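Local coordinates for Endonuclease/exonuclease/phosphatase (Beutenbergia cavernae DSM 12333, PDB 4RUW), which belongs to the endonuclease/exonuclease/phosphatase family, with a DNase I-like two-sheet domain followed by an Ig-like domain, and carries a bound zinc ion, at residues A[60-65]-A[233-238]; A[94-99]-A[198-203]; A[133-138]-A[143-148]. All blocks are in the same frame, centred on the assembly; numbering follows the deposited sequence.

Contact 1: residues A[60-65]-A[233-238]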
loop_
_atom_site.group_PDB
_atom_site.type_symbol
_atom_site.label_atom_id
_atom_site.label_comp_id
_atom_site.label_asym_id
_atom_site.label_seq_id
_atom_site.Cartn_x
_atom_site.Cartn_y
_atom_site.Cartn_z
ATOM N N THR A 60 7.489 -4.207 -2.749
ATOM C CA THR A 60 6.360 -4.871 -3.386
ATOM C C THR A 60 6.473 -4.744 -4.900
ATOM O O THR A 60 6.911 -3.707 -5.408
ATOM C CB THR A 60 4.983 -4.339 -2.880
ATOM O OG1 THR A 60 3.928 -5.176 -3.370
ATOM C CG2 THR A 60 4.732 -2.911 -3.320
ATOM N N TRP A 61 6.075 -5.787 -5.620
ATOM C CA TRP A 61 6.208 -5.769 -7.066
ATOM C C TRP A 61 5.228 -6.712 -7.732
ATOM O O TRP A 61 5.210 -7.908 -7.444
ATOM C CB TRP A 61 7.627 -6.191 -7.458
ATOM C CG TRP A 61 8.071 -5.812 -8.838
ATOM C CD1 TRP A 61 7.424 -5.005 -9.741
ATOM C CD2 TRP A 61 9.290 -6.224 -9.476
ATOM N NE1 TRP A 61 8.172 -4.897 -10.897
ATOM C CE2 TRP A 61 9.322 -5.633 -10.753
ATOM C CE3 TRP A 61 10.362 -7.036 -9.086
ATOM C CZ2 TRP A 61 10.382 -5.823 -11.638
ATOM C CZ3 TRP A 61 11.406 -7.226 -9.961
ATOM C CH2 TRP A 61 11.409 -6.625 -11.226
ATOM N N ASN A 62 4.444 -6.178 -8.661
ATOM C CA ASN A 62 3.649 -6.999 -9.556
ATOM C C ASN A 62 4.568 -7.364 -10.715
ATOM O O ASN A 62 4.961 -6.493 -11.494
ATOM C CB ASN A 62 2.431 -6.211 -10.030
ATOM C CG ASN A 62 1.560 -6.993 -10.998
ATOM O OD1 ASN A 62 2.044 -7.827 -11.762
ATOM N ND2 ASN A 62 0.257 -6.715 -10.975
ATOM N N ILE A 63 4.943 -8.638 -10.796
ATOM C CA ILE A 63 5.980 -9.058 -11.729
ATOM C C ILE A 63 5.460 -9.523 -13.085
ATOM O O ILE A 63 6.258 -9.937 -13.930
ATOM C CB ILE A 63 6.898 -10.158 -11.133
ATOM C CG1 ILE A 63 6.146 -11.489 -10.944
ATOM C CG2 ILE A 63 7.537 -9.668 -9.844
ATOM C CD1 ILE A 63 7.069 -12.687 -10.737
ATOM N N HIS A 64 4.140 -9.475 -13.294
ATOM C CA HIS A 64 3.560 -9.832 -14.593
ATOM C C HIS A 64 4.047 -11.216 -15.066
ATOM O O HIS A 64 4.431 -11.394 -16.227
ATOM C CB HIS A 64 3.901 -8.752 -15.628
ATOM C CG HIS A 64 3.133 -8.864 -16.911
ATOM N ND1 HIS A 64 3.735 -9.125 -18.121
ATOM C CD2 HIS A 64 1.807 -8.741 -17.167
ATOM C CE1 HIS A 64 2.814 -9.165 -19.072
ATOM N NE2 HIS A 64 1.638 -8.939 -18.516
ATOM N N THR A 65 4.018 -12.198 -14.164
ATOM C CA THR A 65 4.509 -13.560 -14.440
ATOM C C THR A 65 5.907 -13.603 -15.057
ATOM O O THR A 65 6.238 -14.532 -15.798
ATOM C CB THR A 65 3.515 -14.410 -15.278
ATOM O OG1 THR A 65 3.264 -13.802 -16.553
ATOM C CG2 THR A 65 2.208 -14.565 -14.539
ATOM N N ALA A 233 0.877 -4.709 1.733
ATOM C CA ALA A 233 1.515 -4.359 0.485
ATOM C C ALA A 233 0.899 -5.095 -0.679
ATOM O O ALA A 233 0.449 -6.229 -0.555
ATOM C CB ALA A 233 3.014 -4.633 0.548
ATOM N N GLY A 234 0.922 -4.436 -1.830
ATOM C CA GLY A 234 0.565 -5.065 -3.080
ATOM C C GLY A 234 -0.090 -4.122 -4.052
ATOM O O GLY A 234 -0.163 -2.906 -3.837
ATOM N N ASP A 235 -0.568 -4.708 -5.137
ATOM C CA ASP A 235 -1.249 -3.988 -6.193
ATOM C C ASP A 235 -2.716 -3.861 -5.794
ATOM O O ASP A 235 -3.520 -4.772 -6.004
ATOM C CB ASP A 235 -1.088 -4.787 -7.487
ATOM C CG ASP A 235 -1.730 -4.124 -8.691
ATOM O OD1 ASP A 235 -2.409 -3.082 -8.545
ATOM O OD2 ASP A 235 -1.555 -4.677 -9.808
ATOM N N LEU A 236 -3.057 -2.731 -5.188
ATOM C CA LEU A 236 -4.428 -2.516 -4.756
ATOM C C LEU A 236 -5.327 -2.070 -5.901
ATOM O O LEU A 236 -6.548 -2.048 -5.756
ATOM C CB LEU A 236 -4.495 -1.523 -3.599
ATOM C CG LEU A 236 -3.679 -1.915 -2.364
ATOM C CD1 LEU A 236 -3.903 -0.914 -1.249
ATOM C CD2 LEU A 236 -3.994 -3.342 -1.901
ATOM N N ASN A 237 -4.720 -1.706 -7.035
ATOM C CA ASN A 237 -5.491 -1.372 -8.233
ATOM C C ASN A 237 -6.416 -0.170 -8.057
ATOM O O ASN A 237 -7.409 -0.029 -8.776
ATOM C CB ASN A 237 -6.283 -2.588 -8.737
ATOM C CG ASN A 237 -5.594 -3.302 -9.875
ATOM O OD1 ASN A 237 -5.041 -2.666 -10.775
ATOM N ND2 ASN A 237 -5.632 -4.631 -9.854
ATOM N N ILE A 238 -6.089 0.687 -7.093
ATOM C CA ILE A 238 -6.831 1.919 -6.875
ATOM C C ILE A 238 -5.860 3.081 -6.817
ATOM O O ILE A 238 -4.760 2.942 -6.281
ATOM C CB ILE A 238 -7.685 1.867 -5.568
ATOM C CG1 ILE A 238 -6.805 1.671 -4.324
ATOM C CG2 ILE A 238 -8.747 0.792 -5.681
ATOM C CD1 ILE A 238 -7.585 1.759 -3.012
#
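Thr60, Asp235 and Asn62 bury the most surface where the end of strand 55-62 faces the chain just beyond strand 230-233. Asn62 reaches across with its amide nitrogen: Asn62 ND2 donates to Asp235 OD2 at 3.0 Å, with an N-H...O angle of 150°. The acceptor lies close to the amide plane and offers its anti lone pair, the one turned away from OD1, while the carboxylate is twisted 53° from the amide. Both residues carry CG opposite their own backbone N, which extends the two side chains toward each other. An asparagine suits this place because its two ends do different work. While ND2 crosses the gap, Asn62 OD1 accepts from His64 N at 3.1 Å, closing an Asx turn that helps fix the rotation of the amide as the strand ends. Asp235 is similarly divided, since OD1 receives a weak bond from Asn237 N. Two residues earlier along the strand, Thr60 meets the other segment by packing: Thr60 OG1 lies 3.4 Å from Gly234 CA, and Thr60 CB rests 4.0 Å from Ala233 CB. The small residues let the backbones come close, and Gly234 adopts angles that would press a CB against the preceding carbonyl oxygen, so glycine fits the corner. The contact joins strand 55-62 of one sheet of the DNase I-like sandwich to the chain leaving strand 230-233 of the other. Asp235 N is bonded to Asn95 OD1 of strand 91-98, next to strand 55-62, while the carboxylate side chain also touches His200 of strand 192-200 and Asp296 of strand 296-300.

Contact 2: residues A[94-99]-A[198-203]. With ZN (zinc ion), chain B.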
loop_
_atom_site.group_PDB
_atom_site.type_symbol
_atom_site.label_atom_id
_atom_site.label_comp_id
_atom_site.label_asym_id
_atom_site.label_seq_id
_atom_site.Cartn_x
_atom_site.Cartn_y
_atom_site.Cartn_z
ATOM N N LEU A 94 5.338 -10.189 -3.835
ATOM C CA LEU A 94 5.200 -10.288 -5.282
ATOM C C LEU A 94 3.765 -10.626 -5.663
ATOM O O LEU A 94 3.133 -11.492 -5.046
ATOM C CB LEU A 94 6.125 -11.363 -5.839
ATOM C CG LEU A 94 7.610 -11.196 -5.523
ATOM C CD1 LEU A 94 8.412 -12.385 -6.050
ATOM C CD2 LEU A 94 8.156 -9.885 -6.072
ATOM N N ASN A 95 3.251 -9.930 -6.674
ATOM C CA ASN A 95 1.962 -10.256 -7.280
ATOM C C ASN A 95 2.176 -10.858 -8.664
ATOM O O ASN A 95 3.218 -10.607 -9.301
ATOM C CB ASN A 95 1.077 -9.009 -7.434
ATOM C CG ASN A 95 0.883 -8.232 -6.135
ATOM O OD1 ASN A 95 0.969 -7.009 -6.134
ATOM N ND2 ASN A 95 0.577 -8.927 -5.045
ATOM N N GLU A 96 1.198 -11.627 -9.134
ATOM C CA GLU A 96 1.225 -12.230 -10.465
ATOM C C GLU A 96 2.374 -13.221 -10.626
ATOM O O GLU A 96 3.144 -13.162 -11.584
ATOM C CB GLU A 96 1.253 -11.161 -11.557
ATOM C CG GLU A 96 -0.033 -10.365 -11.654
ATOM C CD GLU A 96 -1.221 -11.239 -12.010
ATOM O OE1 GLU A 96 -1.220 -11.820 -13.115
ATOM O OE2 GLU A 96 -2.150 -11.354 -11.181
ATOM N N VAL A 97 2.460 -14.147 -9.678
ATOM C CA VAL A 97 3.407 -15.237 -9.735
ATOM C C VAL A 97 2.603 -16.506 -10.001
ATOM O O VAL A 97 1.693 -16.833 -9.235
ATOM C CB VAL A 97 4.183 -15.380 -8.396
ATOM C CG1 VAL A 97 5.248 -16.458 -8.525
ATOM C CG2 VAL A 97 4.793 -14.055 -7.959
ATOM N N HIS A 98 2.908 -17.199 -11.097
ATOM C CA HIS A 98 2.153 -18.399 -11.451
ATOM C C HIS A 98 2.830 -19.672 -10.980
ATOM O O HIS A 98 4.057 -19.750 -10.867
ATOM C CB HIS A 98 1.886 -18.496 -12.959
ATOM C CG HIS A 98 0.741 -17.644 -13.415
ATOM N ND1 HIS A 98 0.111 -17.852 -14.629
ATOM C CD2 HIS A 98 0.125 -16.599 -12.820
ATOM C CE1 HIS A 98 -0.864 -16.948 -14.745
ATOM N NE2 HIS A 98 -0.871 -16.187 -13.675
ATOM N N ARG A 99 2.008 -20.673 -10.699
ATOM C CA ARG A 99 2.504 -22.007 -10.465
ATOM C C ARG A 99 1.649 -22.915 -11.340
ATOM O O ARG A 99 0.520 -23.266 -10.981
ATOM C CB ARG A 99 2.411 -22.368 -8.983
ATOM C CG ARG A 99 2.965 -23.742 -8.659
ATOM C CD ARG A 99 3.520 -23.806 -7.252
ATOM N NE ARG A 99 2.478 -23.865 -6.234
ATOM C CZ ARG A 99 2.719 -23.822 -4.926
ATOM N NH1 ARG A 99 3.963 -23.705 -4.482
ATOM N NH2 ARG A 99 1.722 -23.888 -4.058
ATOM N N ALA A 198 -0.008 -9.483 2.218
ATOM C CA ALA A 198 0.265 -9.372 0.783
ATOM C C ALA A 198 -1.024 -9.583 0.013
ATOM O O ALA A 198 -1.703 -10.596 0.216
ATOM C CB ALA A 198 1.269 -10.433 0.376
ATOM N N THR A 199 -1.381 -8.666 -0.880
ATOM C CA THR A 199 -2.584 -8.883 -1.659
ATOM C C THR A 199 -2.525 -8.185 -3.012
ATOM O O THR A 199 -1.523 -7.542 -3.368
ATOM C CB THR A 199 -3.861 -8.496 -0.856
ATOM O OG1 THR A 199 -5.023 -9.054 -1.486
ATOM C CG2 THR A 199 -4.018 -6.995 -0.764
ATOM N N HIS A 200 -3.615 -8.338 -3.756
ATOM C CA HIS A 200 -3.762 -7.845 -5.117
ATOM C C HIS A 200 -5.280 -7.819 -5.324
ATOM O O HIS A 200 -5.944 -8.858 -5.237
ATOM C CB HIS A 200 -3.049 -8.808 -6.082
ATOM C CG HIS A 200 -3.080 -8.406 -7.523
ATOM N ND1 HIS A 200 -2.460 -9.158 -8.493
ATOM C CD2 HIS A 200 -3.646 -7.352 -8.161
ATOM C CE1 HIS A 200 -2.644 -8.589 -9.671
ATOM N NE2 HIS A 200 -3.366 -7.500 -9.500
ATOM N N LEU A 201 -5.848 -6.631 -5.515
ATOM C CA LEU A 201 -7.300 -6.501 -5.629
ATOM C C LEU A 201 -7.758 -6.504 -7.085
ATOM O O LEU A 201 -6.932 -6.363 -7.993
ATOM C CB LEU A 201 -7.780 -5.218 -4.943
ATOM C CG LEU A 201 -7.358 -5.035 -3.487
ATOM C CD1 LEU A 201 -7.995 -3.787 -2.931
ATOM C CD2 LEU A 201 -7.677 -6.257 -2.630
ATOM N N SER A 202 -9.063 -6.621 -7.310
ATOM C CA SER A 202 -9.590 -6.535 -8.663
ATOM C C SER A 202 -9.240 -5.206 -9.318
ATOM O O SER A 202 -9.019 -4.204 -8.644
ATOM C CB SER A 202 -11.107 -6.668 -8.655
ATOM O OG SER A 202 -11.524 -7.960 -8.275
ATOM N N THR A 203 -9.215 -5.209 -10.641
ATOM C CA THR A 203 -9.075 -3.981 -11.412
ATOM C C THR A 203 -10.390 -3.212 -11.391
ATOM O O THR A 203 -11.455 -3.810 -11.266
ATOM C CB THR A 203 -8.729 -4.287 -12.872
ATOM O OG1 THR A 203 -9.813 -5.009 -13.472
ATOM C CG2 THR A 203 -7.449 -5.100 -12.952
HETATM ZN ZN ZN B . 0.653 -19.174 -16.011
HETATM O O HOH W 1 -1.422 -11.649 -7.764
#
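Thr199 and His200, on strand 192-200, meet Asn95 of strand 91-98 and Glu96 at the corner that breaks it, across the interface of the two sheets. Thr199 turns its side chain away, where OG1 bonds to Ser180 O, and presents its backbone instead: Asn95 ND2 reaches Thr199 O at 3.0 Å, a weak bond bent to 130° at the hydrogen. Asn95 has further partners in Asn149 OD1, for ND2, and Asp235 N, for OD1. Its amide thus links Thr199, strand 146-153 and the loop after strand 230-233, a task suited to a group that both donates and accepts. Next comes His200, whose imidazole is carried toward the other sheet with CG opposite the backbone N (chi1 -178°). His200 ND1 lies 3.7 Å from Asn95 CB, an oblique approach, and the amide and ring planes are 37° apart. In the conformer described, one of two for this glutamate, Glu96 OE2 comes to the ring edge 3.2 Å from His200 CE1, an approach that remains doubtful. His200 ND1 is bonded at 2.8 Å to a water in the ring plane, and that water accepts from Glu96 N at 3.0 Å. Beyond the corner at Glu96 the same segment delivers His98 ND1 to the zinc ion at 2.0 Å, alongside Asp100, His107 and His137. The chemistry is thus that of a polar, water-bridged seam between sheets, in which the water ties the His200 ring to the backbone of Glu96 and polar groups line the ring edge.

Contact 3: residues A[133-138]-A[143-148]. With ZN (zinc ion), chain B.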
loop_
_atom_site.group_PDB
_atom_site.type_symbol
_atom_site.label_atom_id
_atom_site.label_comp_id
_atom_site.label_asym_id
_atom_site.label_seq_id
_atom_site.Cartn_x
_atom_site.Cartn_y
_atom_site.Cartn_z
ATOM N N VAL A 133 -7.194 -20.477 -9.793
ATOM C CA VAL A 133 -6.751 -21.613 -10.599
ATOM C C VAL A 133 -7.372 -21.578 -11.983
ATOM O O VAL A 133 -8.359 -20.878 -12.212
ATOM C CB VAL A 133 -7.078 -22.966 -9.934
ATOM C CG1 VAL A 133 -6.381 -23.066 -8.588
ATOM C CG2 VAL A 133 -8.581 -23.148 -9.789
ATOM N N ASP A 134 -6.768 -22.328 -12.903
ATOM C CA ASP A 134 -7.306 -22.538 -14.246
ATOM C C ASP A 134 -7.565 -21.236 -14.991
ATOM O O ASP A 134 -8.699 -20.934 -15.377
ATOM C CB ASP A 134 -8.563 -23.406 -14.196
ATOM C CG ASP A 134 -8.284 -24.785 -13.641
ATOM O OD1 ASP A 134 -7.095 -25.161 -13.550
ATOM O OD2 ASP A 134 -9.251 -25.500 -13.308
ATOM N N LEU A 135 -6.494 -20.478 -15.198
ATOM C CA LEU A 135 -6.563 -19.194 -15.870
ATOM C C LEU A 135 -6.351 -19.351 -17.366
ATOM O O LEU A 135 -5.631 -20.248 -17.811
ATOM C CB LEU A 135 -5.495 -18.248 -15.314
ATOM C CG LEU A 135 -5.530 -17.939 -13.811
ATOM C CD1 LEU A 135 -4.756 -18.971 -12.993
ATOM C CD2 LEU A 135 -5.011 -16.540 -13.523
ATOM N N PRO A 136 -6.970 -18.465 -18.151
ATOM C CA PRO A 136 -6.681 -18.413 -19.585
ATOM C C PRO A 136 -5.198 -18.129 -19.843
ATOM O O PRO A 136 -4.615 -17.230 -19.236
ATOM C CB PRO A 136 -7.554 -17.249 -20.072
ATOM C CG PRO A 136 -8.674 -17.193 -19.087
ATOM C CD PRO A 136 -8.037 -17.527 -17.768
ATOM N N HIS A 137 -4.600 -18.934 -20.713
ATOM C CA HIS A 137 -3.238 -18.741 -21.191
ATOM C C HIS A 137 -3.303 -18.882 -22.704
ATOM O O HIS A 137 -3.761 -19.906 -23.203
ATOM C CB HIS A 137 -2.312 -19.830 -20.646
ATOM C CG HIS A 137 -1.907 -19.646 -19.215
ATOM N ND1 HIS A 137 -2.802 -19.725 -18.164
ATOM C CD2 HIS A 137 -0.693 -19.421 -18.655
ATOM C CE1 HIS A 137 -2.153 -19.544 -17.026
ATOM N NE2 HIS A 137 -0.871 -19.350 -17.292
ATOM N N GLU A 138 -2.881 -17.871 -23.420
ATOM C CA GLU A 138 -2.861 -17.915 -24.888
ATOM C C GLU A 138 -4.271 -18.193 -25.447
ATOM O O GLU A 138 -4.430 -18.933 -26.372
ATOM C CB GLU A 138 -1.816 -18.926 -25.387
ATOM C CG GLU A 138 -0.353 -18.517 -25.197
ATOM C CD GLU A 138 0.667 -19.576 -25.609
ATOM O OE1 GLU A 138 1.861 -19.303 -25.560
ATOM O OE2 GLU A 138 0.294 -20.699 -25.956
ATOM N N PRO A 143 -5.532 -25.951 -17.941
ATOM C CA PRO A 143 -5.745 -26.819 -16.778
ATOM C C PRO A 143 -4.495 -26.910 -15.912
ATOM O O PRO A 143 -3.382 -26.977 -16.434
ATOM C CB PRO A 143 -6.066 -28.175 -17.414
ATOM C CG PRO A 143 -6.624 -27.830 -18.758
ATOM C CD PRO A 143 -5.837 -26.639 -19.208
ATOM N N GLY A 144 -4.675 -26.871 -14.598
ATOM C CA GLY A 144 -3.560 -27.013 -13.686
ATOM C C GLY A 144 -2.744 -25.746 -13.498
ATOM O O GLY A 144 -1.678 -25.787 -12.885
ATOM N N SER A 145 -3.233 -24.623 -14.018
ATOM C CA SER A 145 -2.544 -23.354 -13.811
ATOM C C SER A 145 -3.016 -22.688 -12.522
ATOM O O SER A 145 -4.093 -22.988 -12.008
ATOM C CB SER A 145 -2.754 -22.424 -15.007
ATOM O OG SER A 145 -4.128 -22.133 -15.210
ATOM N N SER A 146 -2.209 -21.784 -11.994
ATOM C CA SER A 146 -2.611 -21.038 -10.812
ATOM C C SER A 146 -1.828 -19.752 -10.691
ATOM O O SER A 146 -0.707 -19.647 -11.182
ATOM C CB SER A 146 -2.424 -21.866 -9.539
ATOM O OG SER A 146 -1.059 -22.007 -9.195
ATOM N N ASN A 147 -2.451 -18.773 -10.048
ATOM C CA ASN A 147 -1.797 -17.528 -9.696
ATOM C C ASN A 147 -1.731 -17.401 -8.186
ATOM O O ASN A 147 -2.631 -17.863 -7.474
ATOM C CB ASN A 147 -2.553 -16.330 -10.265
ATOM C CG ASN A 147 -1.856 -15.025 -9.958
ATOM O OD1 ASN A 147 -0.833 -14.721 -10.544
ATOM N ND2 ASN A 147 -2.371 -14.280 -8.987
ATOM N N GLY A 148 -0.671 -16.770 -7.696
ATOM C CA GLY A 148 -0.561 -16.467 -6.286
ATOM C C GLY A 148 0.102 -15.131 -6.005
ATOM O O GLY A 148 0.749 -14.533 -6.881
HETATM ZN ZN ZN B . 0.653 -19.174 -16.011
#
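One ligand of the zinc site belongs to this contact, in which the hairpin-like excursion between strands 125-133 and 146-153 folds back on itself and brings His137 to the metal. His137 NE2 binds the zinc ion at 2.0 Å, and His98, Asp100 and His107 complete its four protein ligands. His137 ND1, the ring nitrogen not bound to zinc, donates to Leu135 O at 2.9 Å, an almost straight bond of 162° that lies in the ring plane, although the donor stands well above the carbonyl plane. Beside the ring, Ser145 CB approaches His137 CE1 obliquely at 3.6 Å. Ser145 has the largest share of the buried surface, and its small hydroxyl fits between the backbones. Ser145 OG sits between its own N and carbonyl carbon (chi1 60°), where it accepts from Leu135 N at 2.9 Å and is also bonded to Leu142 O. Ser145 O accepts from Asp134 N at 2.9 Å, with Val133 CA adding a CA-H...O contact. Asp134 has positive phi, and Asp134 OD1 reaches Gly144 N at 3.1 Å, met nearly end-on to the C-O bond. Gly144 also has positive phi, which favours glycine. Val133 and Ser146 form an antiparallel non-hydrogen-bonded pair, and Leu135 adds the apolar part by laying Leu135 CD1 3.7 Å from Ser146 CA. The chemistry implies a first shell backed by a second: Leu135 O positions the His137 ring, Ser145 OG in turn holds Leu135 N, and Ser146 N bonds to OD1 of Asp100, another zinc ligand. Pulling on ND1 from a carbonyl may also make NE2 a somewhat stronger ligand.

How the contacts relate
Contacts 1 and 2 are buried between the two sheets of the DNase I-like domain, their centres about 6 Å apart, whereas contact 3 is partly exposed at the zinc-bearing edge, its centre about 26 Å from that of the chain. Contact 2 lies between the others, on strand 91-98, which is flanked by strand 55-62 of contact 1 and strand 146-153 of contact 3. Thr65 N bonds to Glu96 O on one side and Gly148 N to Val97 O on the other, while His98 and His137 share the zinc ion. Side-chain amides, Asp235 and a bridging water mark the interior; contact 3 adds main-chain donors held by Ser145 and Asp134, plus metal binding.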